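Local coordinates for Alpha/beta hydrolase fold protein (Chitinophaga pinensis, PDB 4PW0), which is probably a serine hydrolase of the alpha/beta-hydrolase superfamily, with a likely Ser-His-Asp triad and a substrate that has not been established, at residues E157-E160 and R161-I165; N51-P54 and L55-N58; Y266-P269 and E270-V273; I19-G23 and T24-Y28. One frame throughout, in Å; residues are numbered along the deposited sequence.

Interactions 2 and 3 are neighbours: their centres lie 10 Å apart, and Pro269 packs on Asp53 and Leu55 while Tyr266 OH lies 2.7 Å from Asn51 O, a probable hydrogen bond. Interaction 2 borders the presumed active site, where Trp52 comes near the likely nucleophile elbow around Ser110 without touching it; interaction 3 follows His262 of the probable triad by four residues in the chain. Interaction 1 opens a peripheral helix; its nearest atoms come to about 4 Å from interaction 3 and about 6 Å from interaction 2. Interaction 4, the hairpin at one end of the sheet, is remote, its centre about 31 Å from that of interaction 3.

Interaction 1: E157-E160 and R161-I165; sequences EPKE and RFLFI
Phe162 and Phe164 touch the preceding turn with CB, and their rings lead away from it: Phe162 CB rests 3.3 Å from Pro158 O, and Phe164 CB 3.2 Å from Glu160 O. The rings take this course because CG stands opposite the backbone N in both (chi1 -174° and 174°). Phe162 meets the ring of Phe166, planes about 55° apart, with Thr180 and Leu181 of helix 171-184 also against it, whereas Phe164 packs on Leu149, Arg152 and Ala153 of helix 146-154. This is the first turn of helix 158-166, with Glu157 at the N-cap position and Pro158, which has no N-H to offer, as the first helical residue.

The turn is closed by consecutive i to i+4 backbone bonds. Arg161 N donates to Glu157 O at 2.8 Å, Phe162 N to Pro158 O, Leu163 N to Lys159 O, and Phe164 N to Glu160 O. So the carbonyls of 157-160 are all engaged by the next turn, and the helix lies wedged between helices 146-154 and 171-184.

On the flank toward helix 171-184 the chemistry turns ionic. Glu160 OE2 has two cationic partners, Lys159 beside it and Arg174 from that helix. Lys159 is bent at its second and third torsions; its CD passes Leu163 CD1 at 4.1 Å, and NZ meets the anti lone pair of Glu160 OE2 at 2.7 Å.

Interaction 2: N51-P54 and L55-N58; sequences NWDP and LITN
Asp53 caps the start of helix 54-61: its OD1 accepts from Leu55 N at 3.0 Å, the donor standing 49° out of the carboxylate plane. The side chain can do this because its CG is swung opposite its own backbone N (chi1 -175°), which carries the carboxylate forward along the helix start beside Leu55. Its other oxygen, OD2, lies over the Ile56 side chain, 3.8 Å from CD1, the two groups crossing at about a right angle.

The main-chain oxygen of Asp53 is just as busy. Thr57 N donates to it at 3.0 Å, while Ile56 N and Thr57 OG1 add weak bonds. Pro54, the first helical residue, has no N-H to be satisfied, and its O takes Asn58 N at 2.8 Å to complete the turn. On the remaining side, Thr57 CG2 packs against Trp52 CB at 3.8 Å.

Further out, Arg183 makes a salt bridge to OD2, while OD1 caps the helix. With an asparagine in place of Asp53, Arg183 would probably be left without its countercharge in a largely buried place. Asn58 OD1 takes His11 N from the N-terminal stretch, and Thr57 OG1 has a weak bond to His11.

The helix start thus sits between three helices: Arg183 of helix 171-184 lies over Pro54 and Leu55, Tyr266 and Phe265 come from helix 264-267, and Pro269 and Phe272 of helix 269-282 cover Ile56, with the loop after strand 39-42 leading in.

Interaction 3: Y266-P269 and E270-V273; sequences YQYP and ELFV
Glu270 directly follows Pro269, the first residue of helix 269-282, and the proline ring curls over its amide, with Pro269 CG 3.4 Å from Glu270 N. Beyond CB, Glu270 leads outward and packs on Tyr278 of the second subunit.

Leu271 comes next and turns back on Tyr268, the N-cap residue: Leu271 CB and Tyr268 CB meet at 3.9 Å, and the CD2 branch lies 4.0 Å from the same Tyr268 CB, oblique to the ring. This leucine is buried, wedged also against Tyr257 of strand 252-257 and Tyr278 of the second subunit.

Phe272 closes the turn, its N donating to Tyr268 O at 3.0 Å. Its ring is thrown clear of the cap (chi1 178°) and meets Phe265 edge-to-face, with Ile56 and Tyr257 packing alongside. Val273 N then reaches Pro269 O at 2.9 Å, and the CG2 branch of Val273 lies 3.2 Å from that oxygen too.

Behind this, Tyr268 leaves helical geometry and kinks the chain between helices 264-267 and 269-282. Gln267 CG sits 3.6 Å above one face of the Tyr268 ring, toward the rim, and Tyr268 OH is hydrogen-bonded to Pro258 O and His172 NE2.

The chemistry suits a helix restart: Pro269 brings no amide hydrogen to the first turn, where backbone N-H groups commonly lack a helical partner, its carbonyl and that of Tyr268 are both taken by the new helix, and the tyrosine hydroxyl is fixed at the far end.

Interaction 4: I19-G23 and T24-Y28; sequences IEVNG and TRYAY
Four backbone hydrogen bonds join Ile19-Val21 to Thr24-Tyr26 in an antiparallel hairpin, closed by a type I' turn through Asn22 and Gly23. Ile19 and Tyr26 exchange N-H and O in both directions, each bond 2.9 Å, and Val21 and Thr24 also bond in both directions. Between them, in the non-hydrogen-bonded pair of Glu20 and Arg25, Glu20 CA approaches Thr24 O at 3.4 Å as a CA-H...O contact.

Apolar contacts gather on the face carrying Ile19, Val21, Thr24 and Tyr26. Val21 CG2 touches Tyr26 CD2 at 3.9 Å, Thr24 CG2 lies over one face of the Tyr26 ring, and Ile19 CG2 meets Tyr28 CE1 at 3.9 Å. Helix 85-98 covers this face, Phe95 meeting both tyrosine rings and Glu94 bonding Tyr26 OH. Should a serine replace Tyr26, Val21 and Thr24 would probably lose their shared ring and Glu94 its hydroxyl partner.

Water adds the last kind: two molecules share Thr24 OG1, one also bonding Asn22 O and the other Gly23 O (3.3 Å).

The chemistry implies a hairpin tied along its backbone, mainly apolar toward the helix, with Glu94 gripping Tyr26 OH, and hydrated at its turn, where the positive phi of Gly23 (81°) favours glycine.

Interaction 1: E157-E160 and R161-I165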
loop_
_atom_site.group_PDB
_atom_site.type_symbol
_atom_site.label_atom_id
_atom_site.label_comp_id
_atom_site.label_asym_id
_atom_site.label_seq_id
_atom_site.Cartn_x
_atom_site.Cartn_y
_atom_site.Cartn_z
ATOM N N GLU A 157 -19.162 3.486 26.932
ATOM C CA GLU A 157 -20.027 4.518 26.361
ATOM C C GLU A 157 -19.501 4.910 24.970
ATOM O O GLU A 157 -18.431 4.420 24.560
ATOM C CB GLU A 157 -20.074 5.725 27.311
ATOM C CG GLU A 157 -20.721 5.451 28.684
ATOM C CD GLU A 157 -22.279 5.446 28.696
ATOM O OE1 GLU A 157 -22.954 6.284 27.980
ATOM O OE2 GLU A 157 -22.866 4.582 29.458
ATOM N N PRO A 158 -20.231 5.769 24.249
ATOM C CA PRO A 158 -20.009 5.804 22.824
ATOM C C PRO A 158 -18.614 6.179 22.351
ATOM O O PRO A 158 -18.084 5.495 21.460
ATOM C CB PRO A 158 -21.091 6.757 22.301
ATOM C CG PRO A 158 -22.236 6.586 23.265
ATOM C CD PRO A 158 -21.542 6.375 24.592
ATOM N N LYS A 159 -18.015 7.233 22.846
ATOM C CA LYS A 159 -16.699 7.654 22.352
ATOM C C LYS A 159 -15.681 6.568 22.659
ATOM O O LYS A 159 -14.904 6.166 21.783
ATOM C CB LYS A 159 -16.281 8.962 22.978
ATOM C CG LYS A 159 -14.893 9.428 22.563
ATOM C CD LYS A 159 -13.924 9.846 23.631
ATOM C CE LYS A 159 -14.079 9.198 24.948
ATOM N NZ LYS A 159 -12.913 9.414 25.782
ATOM N N GLU A 160 -15.667 6.056 23.888
ATOM C CA GLU A 160 -14.687 5.020 24.230
ATOM C C GLU A 160 -14.959 3.718 23.489
ATOM O O GLU A 160 -13.938 3.053 23.096
ATOM C CB GLU A 160 -14.637 4.750 25.740
ATOM C CG GLU A 160 -13.855 5.811 26.506
ATOM C CD GLU A 160 -12.374 5.858 26.136
ATOM O OE1 GLU A 160 -11.741 4.796 26.121
ATOM O OE2 GLU A 160 -11.855 6.920 25.888
ATOM N N ARG A 161 -16.203 3.362 23.260
ATOM C CA ARG A 161 -16.518 2.170 22.497
ATOM C C ARG A 161 -15.958 2.310 21.059
ATOM O O ARG A 161 -15.348 1.373 20.506
ATOM C CB ARG A 161 -18.024 1.896 22.485
ATOM C CG ARG A 161 -18.427 0.540 21.946
ATOM C CD ARG A 161 -19.937 0.338 21.880
ATOM N NE ARG A 161 -20.580 -0.050 23.166
ATOM C CZ ARG A 161 -21.882 -0.376 23.284
ATOM N NH1 ARG A 161 -22.639 -0.546 22.214
ATOM N NH2 ARG A 161 -22.403 -0.697 24.460
ATOM N N PHE A 162 -16.197 3.474 20.442
ATOM C CA PHE A 162 -15.714 3.765 19.092
ATOM C C PHE A 162 -14.179 3.707 19.020
ATOM O O PHE A 162 -13.636 3.062 18.104
ATOM C CB PHE A 162 -16.220 5.153 18.715
ATOM C CG PHE A 162 -15.929 5.551 17.270
ATOM C CD1 PHE A 162 -16.662 5.034 16.227
ATOM C CD2 PHE A 162 -14.944 6.436 16.988
ATOM C CE1 PHE A 162 -16.413 5.430 14.911
ATOM C CE2 PHE A 162 -14.699 6.855 15.692
ATOM C CZ PHE A 162 -15.423 6.344 14.652
ATOM N N LEU A 163 -13.476 4.318 19.974
ATOM C CA LEU A 163 -12.016 4.311 19.950
ATOM C C LEU A 163 -11.502 2.906 20.216
ATOM O O LEU A 163 -10.508 2.468 19.580
ATOM C CB LEU A 163 -11.428 5.297 20.930
ATOM C CG LEU A 163 -11.759 6.783 20.645
ATOM C CD1 LEU A 163 -11.104 7.661 21.686
ATOM C CD2 LEU A 163 -11.307 7.220 19.277
ATOM N N PHE A 164 -12.171 2.168 21.088
ATOM C CA PHE A 164 -11.765 0.780 21.399
ATOM C C PHE A 164 -11.848 -0.112 20.173
ATOM O O PHE A 164 -10.951 -0.941 19.927
ATOM C CB PHE A 164 -12.595 0.219 22.574
ATOM C CG PHE A 164 -12.349 -1.243 22.860
ATOM C CD1 PHE A 164 -11.251 -1.600 23.598
ATOM C CD2 PHE A 164 -13.170 -2.214 22.404
ATOM C CE1 PHE A 164 -10.992 -2.944 23.822
ATOM C CE2 PHE A 164 -12.934 -3.565 22.662
ATOM C CZ PHE A 164 -11.834 -3.904 23.361
ATOM N N ILE A 165 -12.952 -0.023 19.440
ATOM C CA ILE A 165 -13.154 -0.855 18.295
ATOM C C ILE A 165 -12.287 -0.456 17.122
ATOM O O ILE A 165 -11.896 -1.341 16.346
ATOM C CB ILE A 165 -14.651 -0.885 17.897
ATOM C CG1 ILE A 165 -15.451 -1.632 18.970
ATOM C CG2 ILE A 165 -14.878 -1.476 16.522
ATOM C CD1 ILE A 165 -15.237 -3.139 19.093
#

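Interaction 2: N51-P54 and L55-N58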
loop_
_atom_site.group_PDB
_atom_site.type_symbol
_atom_site.label_atom_id
_atom_site.label_comp_id
_atom_site.label_asym_id
_atom_site.label_seq_id
_atom_site.Cartn_x
_atom_site.Cartn_y
_atom_site.Cartn_z
ATOM N N ASN A 51 -22.741 5.809 9.088
ATOM C CA ASN A 51 -21.402 5.413 9.591
ATOM C C ASN A 51 -20.340 5.465 8.526
ATOM O O ASN A 51 -19.148 5.298 8.803
ATOM C CB ASN A 51 -21.485 4.035 10.211
ATOM C CG ASN A 51 -22.278 4.054 11.502
ATOM O OD1 ASN A 51 -23.489 3.781 11.550
ATOM N ND2 ASN A 51 -21.593 4.466 12.586
ATOM N N TRP A 52 -20.724 5.690 7.254
ATOM C CA TRP A 52 -19.750 5.940 6.214
ATOM C C TRP A 52 -19.074 7.294 6.413
ATOM O O TRP A 52 -19.753 8.287 6.710
ATOM C CB TRP A 52 -20.367 5.852 4.809
ATOM C CG TRP A 52 -20.754 4.470 4.412
ATOM C CD1 TRP A 52 -22.039 3.952 4.344
ATOM C CD2 TRP A 52 -19.878 3.412 4.042
ATOM N NE1 TRP A 52 -21.997 2.626 3.992
ATOM C CE2 TRP A 52 -20.687 2.279 3.765
ATOM C CE3 TRP A 52 -18.488 3.293 3.902
ATOM C CZ2 TRP A 52 -20.140 1.039 3.428
ATOM C CZ3 TRP A 52 -17.955 2.080 3.538
ATOM C CH2 TRP A 52 -18.781 0.958 3.312
ATOM N N ASP A 53 -17.770 7.342 6.186
ATOM C CA ASP A 53 -16.987 8.561 6.346
ATOM C C ASP A 53 -17.245 9.431 5.121
ATOM O O ASP A 53 -16.945 9.026 3.997
ATOM C CB ASP A 53 -15.523 8.161 6.412
ATOM C CG ASP A 53 -14.573 9.291 6.686
ATOM O OD1 ASP A 53 -14.947 10.502 6.587
ATOM O OD2 ASP A 53 -13.407 8.937 7.036
ATOM N N PRO A 54 -17.810 10.650 5.353
ATOM C CA PRO A 54 -18.024 11.521 4.192
ATOM C C PRO A 54 -16.778 11.875 3.399
ATOM O O PRO A 54 -16.855 12.022 2.183
ATOM C CB PRO A 54 -18.620 12.797 4.813
ATOM C CG PRO A 54 -18.254 12.784 6.232
ATOM C CD PRO A 54 -18.138 11.315 6.632
ATOM N N LEU A 55 -15.598 11.914 4.031
ATOM C CA LEU A 55 -14.410 12.146 3.223
ATOM C C LEU A 55 -14.166 11.053 2.200
ATOM O O LEU A 55 -13.692 11.291 1.096
ATOM C CB LEU A 55 -13.156 12.299 4.084
ATOM C CG LEU A 55 -12.846 13.652 4.621
ATOM C CD1 LEU A 55 -11.573 13.689 5.416
ATOM C CD2 LEU A 55 -12.786 14.694 3.513
ATOM N N ILE A 56 -14.498 9.817 2.595
ATOM C CA ILE A 56 -14.279 8.699 1.725
ATOM C C ILE A 56 -15.352 8.600 0.657
ATOM O O ILE A 56 -15.051 8.446 -0.543
ATOM C CB ILE A 56 -14.177 7.411 2.559
ATOM C CG1 ILE A 56 -12.938 7.517 3.475
ATOM C CG2 ILE A 56 -14.071 6.222 1.634
ATOM C CD1 ILE A 56 -12.741 6.327 4.402
ATOM N N THR A 57 -16.609 8.732 1.078
ATOM C CA THR A 57 -17.658 8.621 0.075
ATOM C C THR A 57 -17.690 9.836 -0.867
ATOM O O THR A 57 -17.883 9.635 -2.068
ATOM C CB THR A 57 -19.031 8.434 0.705
ATOM O OG1 THR A 57 -19.338 9.545 1.548
ATOM C CG2 THR A 57 -19.133 7.112 1.477
ATOM N N ASN A 58 -17.415 11.031 -0.349
ATOM C CA ASN A 58 -17.269 12.176 -1.243
ATOM C C ASN A 58 -16.056 12.019 -2.164
ATOM O O ASN A 58 -16.117 12.299 -3.377
ATOM C CB ASN A 58 -17.208 13.495 -0.476
ATOM C CG ASN A 58 -18.548 13.888 0.124
ATOM O OD1 ASN A 58 -19.587 13.503 -0.407
ATOM N ND2 ASN A 58 -18.547 14.615 1.215
#

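Interaction 3: Y266-P269 and E270-V273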
loop_
_atom_site.group_PDB
_atom_site.type_symbol
_atom_site.label_atom_id
_atom_site.label_comp_id
_atom_site.label_asym_id
_atom_site.label_seq_id
_atom_site.Cartn_x
_atom_site.Cartn_y
_atom_site.Cartn_z
ATOM N N TYR A 266 -10.619 5.184 8.380
ATOM C CA TYR A 266 -11.087 6.362 9.111
ATOM C C TYR A 266 -9.922 7.165 9.617
ATOM O O TYR A 266 -9.997 8.404 9.731
ATOM C CB TYR A 266 -11.896 5.951 10.302
ATOM C CG TYR A 266 -13.247 5.340 10.113
ATOM C CD1 TYR A 266 -14.171 5.892 9.229
ATOM C CD2 TYR A 266 -13.687 4.366 10.974
ATOM C CE1 TYR A 266 -15.476 5.419 9.195
ATOM C CE2 TYR A 266 -14.971 3.861 10.930
ATOM C CZ TYR A 266 -15.882 4.419 10.037
ATOM O OH TYR A 266 -17.181 3.927 10.042
ATOM N N GLN A 267 -8.824 6.484 9.961
ATOM C CA GLN A 267 -7.647 7.184 10.469
ATOM C C GLN A 267 -6.951 7.984 9.397
ATOM O O GLN A 267 -6.438 9.089 9.675
ATOM C CB GLN A 267 -6.698 6.206 11.145
ATOM C CG GLN A 267 -5.514 6.917 11.797
ATOM C CD GLN A 267 -4.868 6.077 12.893
ATOM O OE1 GLN A 267 -5.520 5.297 13.567
ATOM N NE2 GLN A 267 -3.576 6.241 13.054
ATOM N N TYR A 268 -6.904 7.453 8.159
ATOM C CA TYR A 268 -6.217 8.084 7.052
ATOM C C TYR A 268 -7.132 8.104 5.809
ATOM O O TYR A 268 -6.865 7.458 4.804
ATOM C CB TYR A 268 -4.926 7.345 6.709
ATOM C CG TYR A 268 -3.951 7.239 7.880
ATOM C CD1 TYR A 268 -3.268 8.345 8.356
ATOM C CD2 TYR A 268 -3.722 6.024 8.485
ATOM C CE1 TYR A 268 -2.394 8.216 9.428
ATOM C CE2 TYR A 268 -2.825 5.875 9.541
ATOM C CZ TYR A 268 -2.140 6.968 10.009
ATOM O OH TYR A 268 -1.245 6.873 11.071
ATOM N N PRO A 269 -8.227 8.853 5.884
ATOM C CA PRO A 269 -9.206 8.801 4.820
ATOM C C PRO A 269 -8.703 9.360 3.494
ATOM O O PRO A 269 -9.094 8.859 2.426
ATOM C CB PRO A 269 -10.377 9.627 5.385
ATOM C CG PRO A 269 -9.717 10.613 6.340
ATOM C CD PRO A 269 -8.645 9.743 6.991
ATOM N N GLU A 270 -7.895 10.412 3.520
ATOM C CA GLU A 270 -7.389 10.958 2.274
ATOM C C GLU A 270 -6.343 10.052 1.589
ATOM O O GLU A 270 -6.304 9.915 0.355
ATOM C CB GLU A 270 -6.865 12.369 2.484
ATOM C CG GLU A 270 -7.998 13.319 2.822
ATOM C CD GLU A 270 -7.643 14.771 2.683
ATOM O OE1 GLU A 270 -6.520 15.161 3.052
ATOM O OE2 GLU A 270 -8.523 15.513 2.212
ATOM N N LEU A 271 -5.541 9.368 2.417
ATOM C CA LEU A 271 -4.620 8.365 1.897
ATOM C C LEU A 271 -5.443 7.236 1.218
ATOM O O LEU A 271 -5.141 6.789 0.111
ATOM C CB LEU A 271 -3.787 7.807 3.029
ATOM C CG LEU A 271 -2.852 6.649 2.747
ATOM C CD1 LEU A 271 -1.830 6.976 1.684
ATOM C CD2 LEU A 271 -2.173 6.184 4.047
ATOM N N PHE A 272 -6.465 6.781 1.939
ATOM C CA PHE A 272 -7.322 5.716 1.391
ATOM C C PHE A 272 -7.946 6.117 0.058
ATOM O O PHE A 272 -7.950 5.337 -0.886
ATOM C CB PHE A 272 -8.401 5.335 2.403
ATOM C CG PHE A 272 -9.346 4.297 1.886
ATOM C CD1 PHE A 272 -8.972 2.976 1.841
ATOM C CD2 PHE A 272 -10.595 4.647 1.399
ATOM C CE1 PHE A 272 -9.823 2.009 1.351
ATOM C CE2 PHE A 272 -11.443 3.676 0.885
ATOM C CZ PHE A 272 -11.073 2.357 0.858
ATOM N N VAL A 273 -8.523 7.323 0.012
ATOM C CA VAL A 273 -9.132 7.785 -1.250
ATOM C C VAL A 273 -8.104 7.839 -2.364
ATOM O O VAL A 273 -8.353 7.385 -3.483
ATOM C CB VAL A 273 -9.819 9.138 -1.058
ATOM C CG1 VAL A 273 -10.194 9.738 -2.401
ATOM C CG2 VAL A 273 -11.035 8.996 -0.167
#

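Interaction 4: I19-G23 and T24-Y28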
loop_
_atom_site.group_PDB
_atom_site.type_symbol
_atom_site.label_atom_id
_atom_site.label_comp_id
_atom_site.label_asym_id
_atom_site.label_seq_id
_atom_site.Cartn_x
_atom_site.Cartn_y
_atom_site.Cartn_z
ATOM N N ILE A 19 -36.165 1.137 -2.300
ATOM C CA ILE A 19 -36.583 0.235 -3.375
ATOM C C ILE A 19 -37.133 -1.055 -2.795
ATOM O O ILE A 19 -36.528 -1.655 -1.893
ATOM C CB ILE A 19 -35.496 -0.027 -4.436
ATOM C CG1 ILE A 19 -36.066 -0.848 -5.607
ATOM C CG2 ILE A 19 -34.272 -0.728 -3.843
ATOM C CD1 ILE A 19 -35.161 -0.874 -6.816
ATOM N N GLU A 20 -38.318 -1.455 -3.276
ATOM C CA GLU A 20 -38.992 -2.648 -2.795
ATOM C C GLU A 20 -38.592 -3.817 -3.688
ATOM O O GLU A 20 -38.702 -3.728 -4.932
ATOM C CB GLU A 20 -40.511 -2.432 -2.809
ATOM C CG GLU A 20 -40.997 -1.189 -2.049
ATOM C CD GLU A 20 -41.296 -1.450 -0.580
ATOM O OE1 GLU A 20 -41.501 -2.622 -0.208
ATOM O OE2 GLU A 20 -41.345 -0.484 0.214
ATOM N N VAL A 21 -38.105 -4.896 -3.064
ATOM C CA VAL A 21 -37.534 -6.055 -3.766
ATOM C C VAL A 21 -37.967 -7.341 -3.053
ATOM O O VAL A 21 -37.621 -7.532 -1.890
ATOM C CB VAL A 21 -35.975 -6.002 -3.667
ATOM C CG1 VAL A 21 -35.354 -7.112 -4.475
ATOM C CG2 VAL A 21 -35.417 -4.659 -4.148
ATOM N N ASN A 22 -38.771 -8.198 -3.684
ATOM C CA ASN A 22 -39.098 -9.495 -3.075
ATOM C C ASN A 22 -39.599 -9.336 -1.625
ATOM O O ASN A 22 -39.186 -10.091 -0.721
ATOM C CB ASN A 22 -37.848 -10.407 -3.140
ATOM C CG ASN A 22 -38.096 -11.828 -2.652
ATOM O OD1 ASN A 22 -39.198 -12.381 -2.780
ATOM N ND2 ASN A 22 -37.044 -12.444 -2.102
ATOM N N GLY A 23 -40.457 -8.339 -1.390
ATOM C CA GLY A 23 -41.046 -8.098 -0.083
ATOM C C GLY A 23 -40.200 -7.329 0.947
ATOM O O GLY A 23 -40.578 -7.213 2.088
ATOM N N THR A 24 -39.043 -6.828 0.552
ATOM C CA THR A 24 -38.167 -6.080 1.459
ATOM C C THR A 24 -37.961 -4.664 0.887
ATOM O O THR A 24 -37.679 -4.503 -0.328
ATOM C CB THR A 24 -36.791 -6.803 1.557
ATOM O OG1 THR A 24 -36.974 -8.133 2.080
ATOM C CG2 THR A 24 -35.812 -6.016 2.394
ATOM N N ARG A 25 -38.035 -3.665 1.761
ATOM C CA ARG A 25 -37.725 -2.280 1.408
ATOM C C ARG A 25 -36.259 -2.046 1.750
ATOM O O ARG A 25 -35.896 -2.135 2.918
ATOM C CB ARG A 25 -38.563 -1.294 2.232
ATOM C CG ARG A 25 -38.105 0.165 2.155
ATOM C CD ARG A 25 -38.398 1.027 3.403
ATOM N NE ARG A 25 -38.188 0.344 4.691
ATOM C CZ ARG A 25 -38.109 0.940 5.890
ATOM N NH1 ARG A 25 -38.119 2.273 6.022
ATOM N NH2 ARG A 25 -37.944 0.181 6.982
ATOM N N TYR A 26 -35.432 -1.807 0.738
ATOM C CA TYR A 26 -34.007 -1.455 0.924
ATOM C C TYR A 26 -33.822 0.046 0.858
ATOM O O TYR A 26 -34.244 0.684 -0.123
ATOM C CB TYR A 26 -33.138 -2.134 -0.119
ATOM C CG TYR A 26 -33.022 -3.628 0.039
ATOM C CD1 TYR A 26 -32.022 -4.201 0.833
ATOM C CD2 TYR A 26 -33.885 -4.480 -0.618
ATOM C CE1 TYR A 26 -31.919 -5.557 0.968
ATOM C CE2 TYR A 26 -33.774 -5.864 -0.494
ATOM C CZ TYR A 26 -32.775 -6.406 0.292
ATOM O OH TYR A 26 -32.653 -7.766 0.501
ATOM N N ALA A 27 -33.166 0.588 1.890
ATOM C CA ALA A 27 -32.779 1.970 1.948
ATOM C C ALA A 27 -31.345 2.140 1.393
ATOM O O ALA A 27 -30.437 1.354 1.700
ATOM C CB ALA A 27 -32.838 2.483 3.385
ATOM N N TYR A 28 -31.143 3.180 0.584
ATOM C CA TYR A 28 -29.860 3.409 -0.030
ATOM C C TYR A 28 -29.685 4.857 -0.403
ATOM O O TYR A 28 -30.646 5.651 -0.387
ATOM C CB TYR A 28 -29.680 2.510 -1.253
ATOM C CG TYR A 28 -30.532 2.907 -2.446
ATOM C CD1 TYR A 28 -31.861 2.507 -2.528
ATOM C CD2 TYR A 28 -30.013 3.665 -3.486
ATOM C CE1 TYR A 28 -32.635 2.851 -3.647
ATOM C CE2 TYR A 28 -30.780 4.029 -4.574
ATOM C CZ TYR A 28 -32.087 3.592 -4.643
ATOM O OH TYR A 28 -32.839 3.976 -5.747
HETATM O O HOH W 1 -36.483 -9.894 0.205
HETATM O O HOH W 2 -38.586 -8.727 4.171
#